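Local coordinates for probable tRNA pseudouridine synthase D (Methanosarcina mazei, PDB 1Z2Z), which probably isomerises uridine 13 of transfer RNA to pseudouridine, as a member of the TruD family of pseudouridine synthases, at residues T20-Q25 against A151-T156; V52-R57 against H62-T67; K196-Y201 against E252-S257; N279-R284 against T338-G343; D299-R304 against N324-L329. One frame throughout, in Å; residues are numbered along the deposited sequence.

Interaction 1. Residues T20-Q25 against A151-T156; sequences TGLGGQ and ALLKKT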
# COMPACT_ATOMS: atom_id res chain seq x y z
N THR A 20 16.71 -16.32 5.76
CA THR A 20 17.62 -15.55 4.93
C THR A 20 16.92 -14.99 3.70
O THR A 20 16.01 -15.61 3.16
CB THR A 20 18.85 -16.40 4.53
OG1 THR A 20 19.69 -15.66 3.64
CG2 THR A 20 18.41 -17.68 3.87
N GLY A 21 17.37 -13.81 3.30
CA GLY A 21 16.80 -13.14 2.15
C GLY A 21 16.99 -13.93 0.87
O GLY A 21 18.09 -14.01 0.34
N LEU A 22 15.89 -14.50 0.41
CA LEU A 22 15.86 -15.30 -0.80
C LEU A 22 16.49 -14.55 -1.96
O LEU A 22 17.06 -15.16 -2.87
CB LEU A 22 14.41 -15.65 -1.11
CG LEU A 22 14.12 -16.82 -2.04
CD1 LEU A 22 12.71 -17.31 -1.75
CD2 LEU A 22 14.27 -16.38 -3.49
N GLY A 23 16.41 -13.23 -1.93
CA GLY A 23 16.98 -12.42 -2.99
C GLY A 23 16.31 -12.68 -4.33
O GLY A 23 15.16 -13.10 -4.37
N GLY A 24 17.03 -12.43 -5.42
CA GLY A 24 16.46 -12.66 -6.74
C GLY A 24 15.79 -11.42 -7.32
O GLY A 24 15.93 -10.32 -6.79
N GLN A 25 15.06 -11.61 -8.41
CA GLN A 25 14.39 -10.51 -9.08
C GLN A 25 12.97 -10.87 -9.52
O GLN A 25 12.62 -12.05 -9.57
CB GLN A 25 15.20 -10.09 -10.29
CG GLN A 25 15.46 -11.25 -11.22
CD GLN A 25 16.43 -10.90 -12.33
OE1 GLN A 25 16.47 -11.58 -13.35
NE2 GLN A 25 17.21 -9.84 -12.12
N ALA A 151 13.75 -25.48 0.63
CA ALA A 151 13.87 -25.61 2.08
C ALA A 151 13.86 -24.21 2.69
O ALA A 151 13.33 -24.00 3.78
CB ALA A 151 15.15 -26.34 2.44
N LEU A 152 14.45 -23.25 1.99
CA LEU A 152 14.50 -21.89 2.48
C LEU A 152 13.08 -21.33 2.47
O LEU A 152 12.72 -20.51 3.31
CB LEU A 152 15.41 -21.04 1.58
CG LEU A 152 16.09 -19.79 2.16
CD1 LEU A 152 17.06 -19.23 1.13
CD2 LEU A 152 15.07 -18.74 2.55
N LEU A 153 12.28 -21.79 1.51
CA LEU A 153 10.90 -21.35 1.37
C LEU A 153 10.01 -21.93 2.46
O LEU A 153 9.18 -21.23 3.04
CB LEU A 153 10.35 -21.76 0.00
CG LEU A 153 10.80 -20.97 -1.23
CD1 LEU A 153 10.45 -21.74 -2.49
CD2 LEU A 153 10.15 -19.59 -1.24
N LYS A 154 10.19 -23.22 2.73
CA LYS A 154 9.39 -23.91 3.74
C LYS A 154 9.57 -23.30 5.12
O LYS A 154 8.62 -23.22 5.89
CB LYS A 154 9.75 -25.40 3.77
CG LYS A 154 8.82 -26.25 4.66
CD LYS A 154 9.26 -26.26 6.12
CE LYS A 154 8.12 -26.64 7.07
NZ LYS A 154 7.09 -25.56 7.17
N LYS A 155 10.79 -22.87 5.42
CA LYS A 155 11.07 -22.28 6.71
C LYS A 155 10.42 -20.90 6.80
O LYS A 155 9.73 -20.59 7.77
CB LYS A 155 12.59 -22.17 6.94
CG LYS A 155 13.05 -22.52 8.36
CD LYS A 155 14.49 -22.10 8.62
CE LYS A 155 15.02 -22.59 9.97
NZ LYS A 155 14.19 -22.16 11.14
N THR A 156 10.61 -20.08 5.77
CA THR A 156 10.04 -18.74 5.75
C THR A 156 8.52 -18.84 5.85
O THR A 156 7.88 -18.00 6.48
CB THR A 156 10.40 -17.97 4.46
OG1 THR A 156 11.80 -18.11 4.18
CG2 THR A 156 10.06 -16.49 4.62
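The carbonyl oxygen of L152, a residue whose side chain packs against T20, receives two donors from T156. OG1 of T156 reaches O of L152 over 2.7 Å, tilted from the carbonyl plane, while T156 N adds a longer helical bond to it; the same T156 OG1 is also hydrogen-bonded to T19. This threonine thus ties helix 146-163 to the loop that leads to strand 33-39. CD1 of L152 lies 3.4 Å from CG2 of T20, the two side chains crossing at about a right angle, and CD2 of L152 rests against T20 O at 3.3 Å. L152 CG stands anti to the backbone N (chi1 -154°), which carries both methyls out to the threonine. Beyond it CD1 of L22 touches CD2 of L153 at 3.5 Å; L22 also packs on V139 and I142 of strand 130-142, and L153 on F396. A serine in place of L152 would probably strip T20 CG2 of its apolar cover and open a gap beside the T20 carbonyl. Carbon meets carbon at most of the interface, so the hold between the two segments is burial of apolar surface, with the T156-T19 hydroxyl bond as a polar tie beside it.

Interaction 2. Residues V52-R57 against H62-T67; sequences VELTKR and HHLTRT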
# COMPACT_ATOMS: atom_id res chain seq x y z
N VAL A 52 -17.77 -7.68 -18.68
CA VAL A 52 -16.74 -8.47 -19.31
C VAL A 52 -15.52 -8.78 -18.45
O VAL A 52 -15.10 -7.97 -17.64
CB VAL A 52 -16.23 -7.74 -20.57
CG1 VAL A 52 -15.42 -8.68 -21.42
CG2 VAL A 52 -17.41 -7.18 -21.34
N GLU A 53 -14.96 -9.96 -18.67
CA GLU A 53 -13.76 -10.37 -17.95
C GLU A 53 -12.61 -9.91 -18.83
O GLU A 53 -12.49 -10.34 -19.97
CB GLU A 53 -13.71 -11.88 -17.81
CG GLU A 53 -12.51 -12.36 -17.05
CD GLU A 53 -12.37 -13.86 -17.11
OE1 GLU A 53 -11.50 -14.34 -17.86
OE2 GLU A 53 -13.15 -14.56 -16.41
N LEU A 54 -11.79 -9.03 -18.29
CA LEU A 54 -10.66 -8.47 -18.99
C LEU A 54 -9.36 -9.20 -18.63
O LEU A 54 -9.04 -9.36 -17.46
CB LEU A 54 -10.54 -6.99 -18.64
CG LEU A 54 -9.29 -6.21 -19.07
CD1 LEU A 54 -9.10 -6.34 -20.58
CD2 LEU A 54 -9.46 -4.73 -18.65
N THR A 55 -8.64 -9.67 -19.65
CA THR A 55 -7.37 -10.35 -19.41
C THR A 55 -6.39 -9.57 -20.23
O THR A 55 -6.55 -9.45 -21.44
CB THR A 55 -7.40 -11.80 -19.91
OG1 THR A 55 -8.53 -12.48 -19.35
CG2 THR A 55 -6.12 -12.51 -19.47
N LYS A 56 -5.39 -9.02 -19.58
CA LYS A 56 -4.43 -8.20 -20.28
C LYS A 56 -2.99 -8.61 -19.99
O LYS A 56 -2.66 -9.09 -18.91
CB LYS A 56 -4.66 -6.73 -19.95
CG LYS A 56 -4.39 -6.31 -18.51
CD LYS A 56 -4.84 -4.88 -18.28
CE LYS A 56 -3.94 -4.19 -17.28
NZ LYS A 56 -3.64 -5.09 -16.15
N ARG A 57 -2.13 -8.41 -20.98
CA ARG A 57 -0.74 -8.77 -20.84
C ARG A 57 0.12 -7.56 -21.08
O ARG A 57 0.15 -7.00 -22.18
CB ARG A 57 -0.40 -9.87 -21.84
CG ARG A 57 1.04 -10.30 -21.81
CD ARG A 57 1.32 -11.51 -22.71
NE ARG A 57 2.71 -11.96 -22.59
CZ ARG A 57 3.78 -11.24 -22.95
NH1 ARG A 57 5.00 -11.75 -22.79
NH2 ARG A 57 3.64 -10.03 -23.49
N HIS A 62 -5.26 2.48 -17.93
CA HIS A 62 -5.72 3.72 -18.51
C HIS A 62 -5.61 3.63 -20.01
O HIS A 62 -6.56 3.97 -20.73
CB HIS A 62 -4.95 4.91 -17.97
CG HIS A 62 -5.54 5.49 -16.72
ND1 HIS A 62 -6.33 4.76 -15.85
CD2 HIS A 62 -5.42 6.72 -16.16
CE1 HIS A 62 -6.66 5.51 -14.82
NE2 HIS A 62 -6.11 6.70 -14.98
N HIS A 63 -4.47 3.14 -20.50
CA HIS A 63 -4.27 3.02 -21.93
C HIS A 63 -5.31 2.11 -22.62
O HIS A 63 -5.84 2.48 -23.67
CB HIS A 63 -2.85 2.52 -22.23
CG HIS A 63 -2.50 2.58 -23.68
ND1 HIS A 63 -2.74 1.53 -24.55
CD2 HIS A 63 -2.02 3.59 -24.45
CE1 HIS A 63 -2.42 1.89 -25.78
NE2 HIS A 63 -1.99 3.14 -25.74
N LEU A 64 -5.63 0.97 -22.01
CA LEU A 64 -6.61 0.03 -22.55
C LEU A 64 -8.00 0.64 -22.66
O LEU A 64 -8.65 0.59 -23.71
CB LEU A 64 -6.69 -1.20 -21.67
CG LEU A 64 -7.22 -2.50 -22.30
CD1 LEU A 64 -7.67 -3.44 -21.18
CD2 LEU A 64 -8.37 -2.23 -23.24
N THR A 65 -8.47 1.20 -21.56
CA THR A 65 -9.78 1.81 -21.51
C THR A 65 -9.82 2.96 -22.51
O THR A 65 -10.84 3.21 -23.14
CB THR A 65 -10.09 2.33 -20.08
OG1 THR A 65 -9.10 3.29 -19.69
CG2 THR A 65 -10.05 1.18 -19.09
N ARG A 66 -8.71 3.67 -22.65
CA ARG A 66 -8.70 4.77 -23.60
C ARG A 66 -8.79 4.20 -25.03
O ARG A 66 -9.28 4.87 -25.94
CB ARG A 66 -7.44 5.61 -23.42
CG ARG A 66 -7.48 6.92 -24.17
CD ARG A 66 -6.44 6.94 -25.25
NE ARG A 66 -5.36 7.88 -24.99
CZ ARG A 66 -4.17 7.79 -25.57
NH1 ARG A 66 -3.93 6.80 -26.41
NH2 ARG A 66 -3.22 8.68 -25.32
N THR A 67 -8.30 2.97 -25.22
CA THR A 67 -8.35 2.30 -26.51
C THR A 67 -9.76 1.79 -26.75
O THR A 67 -10.33 2.01 -27.82
CB THR A 67 -7.34 1.11 -26.57
OG1 THR A 67 -6.01 1.62 -26.66
CG2 THR A 67 -7.60 0.22 -27.77
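L54 and L64 meet tip to tip where helix 61-72 packs on strand 49-57, a strand of the mixed sheet of this pseudouridine synthase; strand and helix are consecutive in the chain. One methyl of the helix does the touching: CD1 of L64 lies 3.3 Å from CD1 of L54 and 3.4 Å from its CD2, so it sits at the fork of the other leucine. Each leucine has CG anti to its own backbone N (chi1 170° in L54, -157° in L64), which points the two branched ends at each other. K56, two residues along the strand, lends its aliphatic part, with CD 4.3 Å from CD1 of L64. Its ammonium end then turns off to a hydrogen bond with T91 OG1, and its side chain is about 6 Å from that of D86, the predicted nucleophile. The packing therefore lies next to the probable active site. Around L54 the sheet adds L115 from strand 113-121 and Q93 and I95 from strand 90-98. On the helix, the carbonyl of H63, just before L64, takes two donors from opposite faces of its plane, T67 N at 2.9 Å and T67 OG1 at 3.1 Å.

Interaction 3. Residues K196-Y201 against E252-S257; sequences KAALLY and EDYSGS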
# COMPACT_ATOMS: atom_id res chain seq x y z
N LYS A 196 9.33 23.92 6.18
CA LYS A 196 9.91 22.67 5.73
C LYS A 196 8.87 21.74 5.12
O LYS A 196 9.12 21.11 4.09
CB LYS A 196 10.63 21.97 6.90
CG LYS A 196 11.75 22.80 7.53
CD LYS A 196 12.81 23.17 6.49
CE LYS A 196 13.86 24.12 7.06
NZ LYS A 196 14.88 24.50 6.03
N ALA A 197 7.70 21.65 5.75
CA ALA A 197 6.63 20.79 5.25
C ALA A 197 6.22 21.19 3.83
O ALA A 197 5.87 20.34 3.01
CB ALA A 197 5.42 20.86 6.17
N ALA A 198 6.26 22.49 3.55
CA ALA A 198 5.89 22.98 2.23
C ALA A 198 7.03 22.77 1.25
O ALA A 198 6.80 22.38 0.11
CB ALA A 198 5.53 24.45 2.31
N LEU A 199 8.25 23.02 1.69
CA LEU A 199 9.41 22.85 0.83
C LEU A 199 9.67 21.39 0.49
O LEU A 199 10.05 21.07 -0.63
CB LEU A 199 10.65 23.46 1.49
CG LEU A 199 11.13 24.82 0.97
CD1 LEU A 199 9.99 25.83 0.96
CD2 LEU A 199 12.28 25.30 1.84
N LEU A 200 9.47 20.50 1.46
CA LEU A 200 9.68 19.08 1.24
C LEU A 200 8.78 18.53 0.14
O LEU A 200 9.09 17.50 -0.47
CB LEU A 200 9.42 18.30 2.53
CG LEU A 200 10.43 18.42 3.68
CD1 LEU A 200 9.88 17.75 4.93
CD2 LEU A 200 11.75 17.79 3.27
N TYR A 201 7.66 19.21 -0.11
CA TYR A 201 6.71 18.77 -1.13
C TYR A 201 6.93 19.55 -2.43
O TYR A 201 6.90 18.98 -3.52
CB TYR A 201 5.27 18.99 -0.64
CG TYR A 201 4.21 18.38 -1.52
CD1 TYR A 201 3.90 17.02 -1.45
CD2 TYR A 201 3.54 19.15 -2.48
CE1 TYR A 201 2.97 16.44 -2.30
CE2 TYR A 201 2.61 18.58 -3.34
CZ TYR A 201 2.33 17.22 -3.25
OH TYR A 201 1.44 16.65 -4.13
N GLU A 252 6.09 33.83 2.18
CA GLU A 252 6.25 33.24 3.51
C GLU A 252 4.94 32.70 4.05
O GLU A 252 4.81 32.47 5.25
CB GLU A 252 6.82 34.28 4.49
CG GLU A 252 8.19 34.82 4.11
CD GLU A 252 9.27 33.75 4.08
OE1 GLU A 252 9.21 32.86 3.20
OE2 GLU A 252 10.17 33.79 4.95
N ASP A 253 3.96 32.49 3.17
CA ASP A 253 2.66 31.98 3.59
C ASP A 253 2.58 30.47 3.40
O ASP A 253 1.60 29.94 2.89
CB ASP A 253 1.54 32.68 2.81
CG ASP A 253 0.20 32.61 3.53
OD1 ASP A 253 0.14 32.97 4.73
OD2 ASP A 253 -0.81 32.22 2.90
N TYR A 254 3.65 29.79 3.82
CA TYR A 254 3.73 28.34 3.73
C TYR A 254 2.56 27.71 4.48
O TYR A 254 2.11 26.62 4.14
CB TYR A 254 5.06 27.86 4.30
CG TYR A 254 6.26 28.51 3.64
CD1 TYR A 254 6.60 28.21 2.33
CD2 TYR A 254 7.02 29.45 4.32
CE1 TYR A 254 7.68 28.85 1.70
CE2 TYR A 254 8.10 30.09 3.71
CZ TYR A 254 8.42 29.79 2.40
OH TYR A 254 9.48 30.43 1.81
N SER A 255 2.08 28.39 5.51
CA SER A 255 0.97 27.86 6.30
C SER A 255 -0.25 27.59 5.43
O SER A 255 -0.82 26.50 5.48
CB SER A 255 0.60 28.82 7.44
OG SER A 255 0.41 30.16 7.00
N GLY A 256 -0.63 28.57 4.61
CA GLY A 256 -1.79 28.41 3.75
C GLY A 256 -1.46 27.90 2.36
O GLY A 256 -2.33 27.84 1.49
N SER A 257 -0.21 27.53 2.14
CA SER A 257 0.18 27.01 0.83
C SER A 257 -0.46 25.65 0.58
O SER A 257 -0.41 25.13 -0.53
CB SER A 257 1.71 26.90 0.73
OG SER A 257 2.19 25.86 1.56
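A198 on helix 194-202 and Y254 in the loop joining helices 238-249 and 263-287 bring their CA atoms to 6.0 Å, a close approach that a small helix residue permits. This is helix-against-loop packing in a helical part of the TRUD region. The bond from L200 N to K196 O marks the helical winding of 196-201, whereas 252-257 curls through weaker turn bonds, such as S257 N to Y254 O at 3.2 Å. Both A198 and Y254 direct CB at the opposing segment. The A198 methyl touches two loop side chains, 3.9 Å from CD1 of Y254 and 3.7 Å from OG of S257. Next along the helix, L199 bends its end round so that CD1 comes 3.9 Å from CE1 of Y254, approaching the ring at a slant, as the methyl of A198 does. Y254 CG lies anti to the carbonyl carbon and beside the backbone N (chi1 -56°), which lays the ring across the helix, where it also packs on F194 and E195. Replacing Y254 by an alanine is likely to leave A198 and L199 without their aromatic cover and the E252 carboxylate without its phenol partner. S257 also leans on M243 of helix 238-249, and its OG donates to O of Y254 over 2.7 Å, a bond that helps hold the turn closed. At the far end of the ring, OH of Y254 donates to OE1 of E252 at 2.8 Å, meeting that oxygen nearly along its C-O axis.

Interaction 4. Residues N279-R284 against T338-G343; sequences NIILCR and TAPLPG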
# COMPACT_ATOMS: atom_id res chain seq x y z
N ASN A 279 4.62 1.90 11.82
CA ASN A 279 5.61 0.89 11.41
C ASN A 279 6.59 0.63 12.53
O ASN A 279 6.82 -0.51 12.92
CB ASN A 279 6.38 1.38 10.18
CG ASN A 279 5.62 1.17 8.89
OD1 ASN A 279 5.68 2.00 7.98
ND2 ASN A 279 4.91 0.05 8.79
N ILE A 280 7.20 1.70 13.02
CA ILE A 280 8.16 1.59 14.11
C ILE A 280 7.55 0.72 15.20
O ILE A 280 8.13 -0.31 15.57
CB ILE A 280 8.47 2.97 14.68
CG1 ILE A 280 8.87 3.90 13.54
CG2 ILE A 280 9.58 2.87 15.69
CD1 ILE A 280 9.19 5.28 13.99
N ILE A 281 6.38 1.13 15.69
CA ILE A 281 5.68 0.42 16.75
C ILE A 281 5.53 -1.07 16.47
O ILE A 281 5.81 -1.90 17.34
CB ILE A 281 4.27 1.01 16.98
CG1 ILE A 281 4.40 2.38 17.65
CG2 ILE A 281 3.42 0.06 17.83
CD1 ILE A 281 3.11 3.18 17.68
N LEU A 282 5.10 -1.40 15.26
CA LEU A 282 4.91 -2.79 14.88
C LEU A 282 6.20 -3.60 15.00
O LEU A 282 6.17 -4.80 15.28
CB LEU A 282 4.39 -2.87 13.46
CG LEU A 282 3.38 -4.00 13.24
CD1 LEU A 282 2.89 -3.94 11.80
CD2 LEU A 282 4.00 -5.36 13.55
N CYS A 283 7.32 -2.93 14.77
CA CYS A 283 8.65 -3.53 14.83
C CYS A 283 9.07 -3.76 16.26
O CYS A 283 9.38 -4.87 16.67
CB CYS A 283 9.68 -2.61 14.16
SG CYS A 283 9.53 -2.45 12.37
N ARG A 284 9.09 -2.66 17.01
CA ARG A 284 9.46 -2.68 18.41
C ARG A 284 8.70 -3.83 19.08
O ARG A 284 9.26 -4.57 19.87
CB ARG A 284 9.09 -1.35 19.06
CG ARG A 284 10.09 -0.88 20.09
CD ARG A 284 11.44 -0.60 19.46
NE ARG A 284 11.50 0.66 18.73
CZ ARG A 284 12.50 1.01 17.93
NH1 ARG A 284 13.53 0.20 17.76
NH2 ARG A 284 12.48 2.18 17.30
N THR A 338 -4.30 -4.87 17.51
CA THR A 338 -4.10 -3.67 16.71
C THR A 338 -2.97 -2.83 17.26
O THR A 338 -2.53 -3.03 18.39
CB THR A 338 -5.38 -2.82 16.67
OG1 THR A 338 -5.52 -2.11 17.91
CG2 THR A 338 -6.60 -3.71 16.48
N ALA A 339 -2.50 -1.89 16.45
CA ALA A 339 -1.42 -0.99 16.83
C ALA A 339 -1.96 0.41 16.63
O ALA A 339 -2.83 0.63 15.81
CB ALA A 339 -0.22 -1.22 15.95
N PRO A 340 -1.42 1.38 17.36
CA PRO A 340 -1.88 2.76 17.25
C PRO A 340 -1.40 3.60 16.09
O PRO A 340 -0.25 3.54 15.69
CB PRO A 340 -1.45 3.36 18.58
CG PRO A 340 -0.14 2.69 18.80
CD PRO A 340 -0.44 1.23 18.45
N LEU A 341 -2.31 4.40 15.56
CA LEU A 341 -1.98 5.34 14.51
C LEU A 341 -2.23 6.67 15.21
O LEU A 341 -3.26 7.31 15.04
CB LEU A 341 -2.91 5.15 13.29
CG LEU A 341 -2.37 4.28 12.14
CD1 LEU A 341 -3.49 3.88 11.19
CD2 LEU A 341 -1.31 5.04 11.39
N PRO A 342 -1.26 7.09 16.04
CA PRO A 342 -1.27 8.33 16.83
C PRO A 342 -2.04 9.54 16.27
O PRO A 342 -1.95 9.85 15.08
CB PRO A 342 0.23 8.62 17.02
CG PRO A 342 0.91 7.80 15.93
CD PRO A 342 0.10 6.55 15.97
N GLY A 343 -2.78 10.20 17.15
CA GLY A 343 -3.56 11.38 16.80
C GLY A 343 -3.82 12.17 18.07
O GLY A 343 -2.89 12.43 18.83
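I281 lies obliquely across the ring of P340, pressing both of its branches on the loop that follows strand 336-337. The longer branch makes the nearest approach, CD1 standing 3.5 Å from CG of P340 and 3.9 Å from its carbonyl O. The shorter one sits back toward the preceding residue: CG2 is 4.1 Å from CD of P340 and 4.3 Å from CB of A339. This division follows from the first torsion (chi1 -71°), which sets CG1 beside the backbone N of I281 and CG2 anti to it, while an extended second torsion sends CD1 out over the ring's CG. A339 points its methyl at the helix, where it also meets Y278, one turn before I281 on helix 263-287. Helix 352-363 adds V360 against I281 and E357 against P340. The loop backbone is also bonded to R386 through A339 and to T384 through L341. Across the two segments the grip is essentially apolar and buried, so the long helix and the loop are joined by shape and exclusion of water, with the stiff proline ring giving the isoleucine a surface of fixed outline.

Interaction 5. Residues D299-R304 against N324-L329; sequences DIVCFR and NAMNRL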
# COMPACT_ATOMS: atom_id res chain seq x y z
N ASP A 299 -3.66 -5.43 25.58
CA ASP A 299 -3.18 -5.46 24.20
C ASP A 299 -4.02 -4.59 23.24
O ASP A 299 -3.48 -3.99 22.31
CB ASP A 299 -3.14 -6.91 23.69
CG ASP A 299 -1.85 -7.26 22.95
OD1 ASP A 299 -1.19 -6.35 22.42
OD2 ASP A 299 -1.50 -8.46 22.89
N ILE A 300 -5.34 -4.52 23.49
CA ILE A 300 -6.29 -3.76 22.65
C ILE A 300 -6.50 -4.40 21.29
O ILE A 300 -5.62 -4.38 20.43
CB ILE A 300 -5.87 -2.28 22.41
CG1 ILE A 300 -5.98 -1.47 23.70
CG2 ILE A 300 -6.79 -1.63 21.37
CD1 ILE A 300 -5.65 -0.00 23.52
N VAL A 301 -7.68 -4.97 21.07
CA VAL A 301 -7.98 -5.61 19.80
C VAL A 301 -9.14 -4.91 19.08
O VAL A 301 -9.66 -3.90 19.56
CB VAL A 301 -8.29 -7.14 20.00
CG1 VAL A 301 -7.16 -7.79 20.78
CG2 VAL A 301 -9.61 -7.33 20.73
N CYS A 302 -9.51 -5.44 17.92
CA CYS A 302 -10.63 -4.92 17.13
C CYS A 302 -11.43 -6.12 16.64
O CYS A 302 -10.96 -7.26 16.68
CB CYS A 302 -10.15 -4.07 15.93
SG CYS A 302 -9.55 -4.98 14.44
N PHE A 303 -12.66 -5.85 16.21
CA PHE A 303 -13.54 -6.90 15.73
C PHE A 303 -14.03 -6.47 14.37
O PHE A 303 -13.91 -5.30 14.01
CB PHE A 303 -14.73 -7.07 16.68
CG PHE A 303 -14.34 -7.15 18.11
CD1 PHE A 303 -13.90 -8.36 18.66
CD2 PHE A 303 -14.36 -6.02 18.92
CE1 PHE A 303 -13.46 -8.43 19.97
CE2 PHE A 303 -13.92 -6.07 20.23
CZ PHE A 303 -13.47 -7.28 20.77
N ARG A 304 -14.59 -7.41 13.62
CA ARG A 304 -15.12 -7.11 12.29
C ARG A 304 -16.46 -6.39 12.42
O ARG A 304 -17.33 -6.81 13.19
CB ARG A 304 -15.27 -8.40 11.49
CG ARG A 304 -16.16 -9.44 12.15
CD ARG A 304 -16.17 -10.77 11.39
NE ARG A 304 -14.88 -11.47 11.42
CZ ARG A 304 -13.85 -11.23 10.61
NH1 ARG A 304 -13.95 -10.29 9.67
NH2 ARG A 304 -12.73 -11.92 10.72
N ASN A 324 -7.79 -14.91 28.25
CA ASN A 324 -8.04 -16.25 27.76
C ASN A 324 -9.14 -16.29 26.70
O ASN A 324 -9.13 -17.13 25.81
CB ASN A 324 -8.41 -17.18 28.92
CG ASN A 324 -7.23 -17.51 29.81
OD1 ASN A 324 -6.28 -16.72 29.91
ND2 ASN A 324 -7.28 -18.66 30.47
N ALA A 325 -10.10 -15.37 26.81
CA ALA A 325 -11.21 -15.31 25.85
C ALA A 325 -10.79 -14.59 24.56
O ALA A 325 -11.19 -14.98 23.46
CB ALA A 325 -12.41 -14.61 26.48
N MSE A 326 -9.98 -13.55 24.71
CA MSE A 326 -9.50 -12.79 23.56
C MSE A 326 -8.70 -13.65 22.60
O MSE A 326 -9.01 -13.73 21.41
CB MSE A 326 -8.64 -11.61 24.02
CG MSE A 326 -9.46 -10.52 24.66
SE MSE A 326 -11.02 -10.14 23.56
CE MSE A 326 -12.36 -11.09 24.59
N ASN A 327 -7.67 -14.31 23.12
CA ASN A 327 -6.83 -15.16 22.30
C ASN A 327 -7.66 -16.25 21.62
O ASN A 327 -7.40 -16.62 20.48
CB ASN A 327 -5.72 -15.80 23.14
CG ASN A 327 -4.65 -16.47 22.29
OD1 ASN A 327 -4.13 -17.53 22.65
ND2 ASN A 327 -4.30 -15.85 21.16
N ARG A 328 -8.67 -16.75 22.33
CA ARG A 328 -9.53 -17.80 21.79
C ARG A 328 -10.31 -17.32 20.56
O ARG A 328 -10.64 -18.11 19.69
CB ARG A 328 -10.49 -18.29 22.89
CG ARG A 328 -11.33 -19.50 22.51
CD ARG A 328 -12.63 -19.11 21.81
NE ARG A 328 -13.52 -20.26 21.62
CZ ARG A 328 -14.79 -20.18 21.25
NH1 ARG A 328 -15.51 -21.29 21.11
NH2 ARG A 328 -15.35 -19.00 21.01
N LEU A 329 -10.58 -16.02 20.50
CA LEU A 329 -11.30 -15.42 19.38
C LEU A 329 -10.37 -15.18 18.18
O LEU A 329 -10.79 -15.30 17.03
CB LEU A 329 -11.95 -14.10 19.80
CG LEU A 329 -13.46 -14.10 20.08
CD1 LEU A 329 -13.84 -15.29 20.95
CD2 LEU A 329 -13.85 -12.80 20.77
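V301 and F303, two residues apart in 299-304, meet M326 and L329 on helix 323-330, which lie on one face of that helix. M326 is selenomethionine in this crystal, and its selenium makes the first contact, SE lying 4.2 Å from CG2 of V301. The valine torsion (chi1 -53°) puts CG1 beside the backbone N and CG2 in the position between that N and the carbonyl carbon, the branch that faces the helix. M326 is folded rather than extended: the first two torsions, -72° and -46°, curl the chain so that SE meets the valine, and the third turns CE away from it. The second pair is looser. F303 leaves the backbone with CG anti to the carbonyl carbon, and although its CB does not point at the helix, the ring swings over until CE1 lies 4.5 Å from CD2 of L329, a slanting approach. The two pairs are joined on the strand side, where CG2 of V301 rests 3.9 Å from CZ of F303, and on the helix side CE of M326 comes 4.4 Å from CD2 of L329. V301 also packs on I337 of strand 336-337, the antiparallel partner of this short strand, and E316 lies beside F303. With the valine and selenomethionine buried and the phenylalanine and leucine only partly covered, the contact runs from a buried pair to a partly exposed one. Its chemistry is apolar packing at rather long carbon-carbon and carbon-selenium distances, which suggests a modest hold of the helix on the strand.

How the interactions relate
All five contacts are chiefly apolar, but their settings differ. Interactions 2, 3 and 4 are buried, whereas 1 and 5 are partly open at their margins. Interaction 2 is nested within the loop closed by interaction 1, and both pack against the mixed sheet, 1 through L22 on strand 130-142; only interaction 2 lies near the predicted nucleophile. Interactions 3 to 5 belong to the TRUD region, 3 far out among helices. Interactions 4 and 5 touch: T338 N probably bonds to I300 O at 3.2 Å beside the pairing of strands 301-302 and 336-337. Tyrosine and serine hydroxyls in 3 bond within their own loop, whereas the touching side chains of 4 and 5 are apolar throughout.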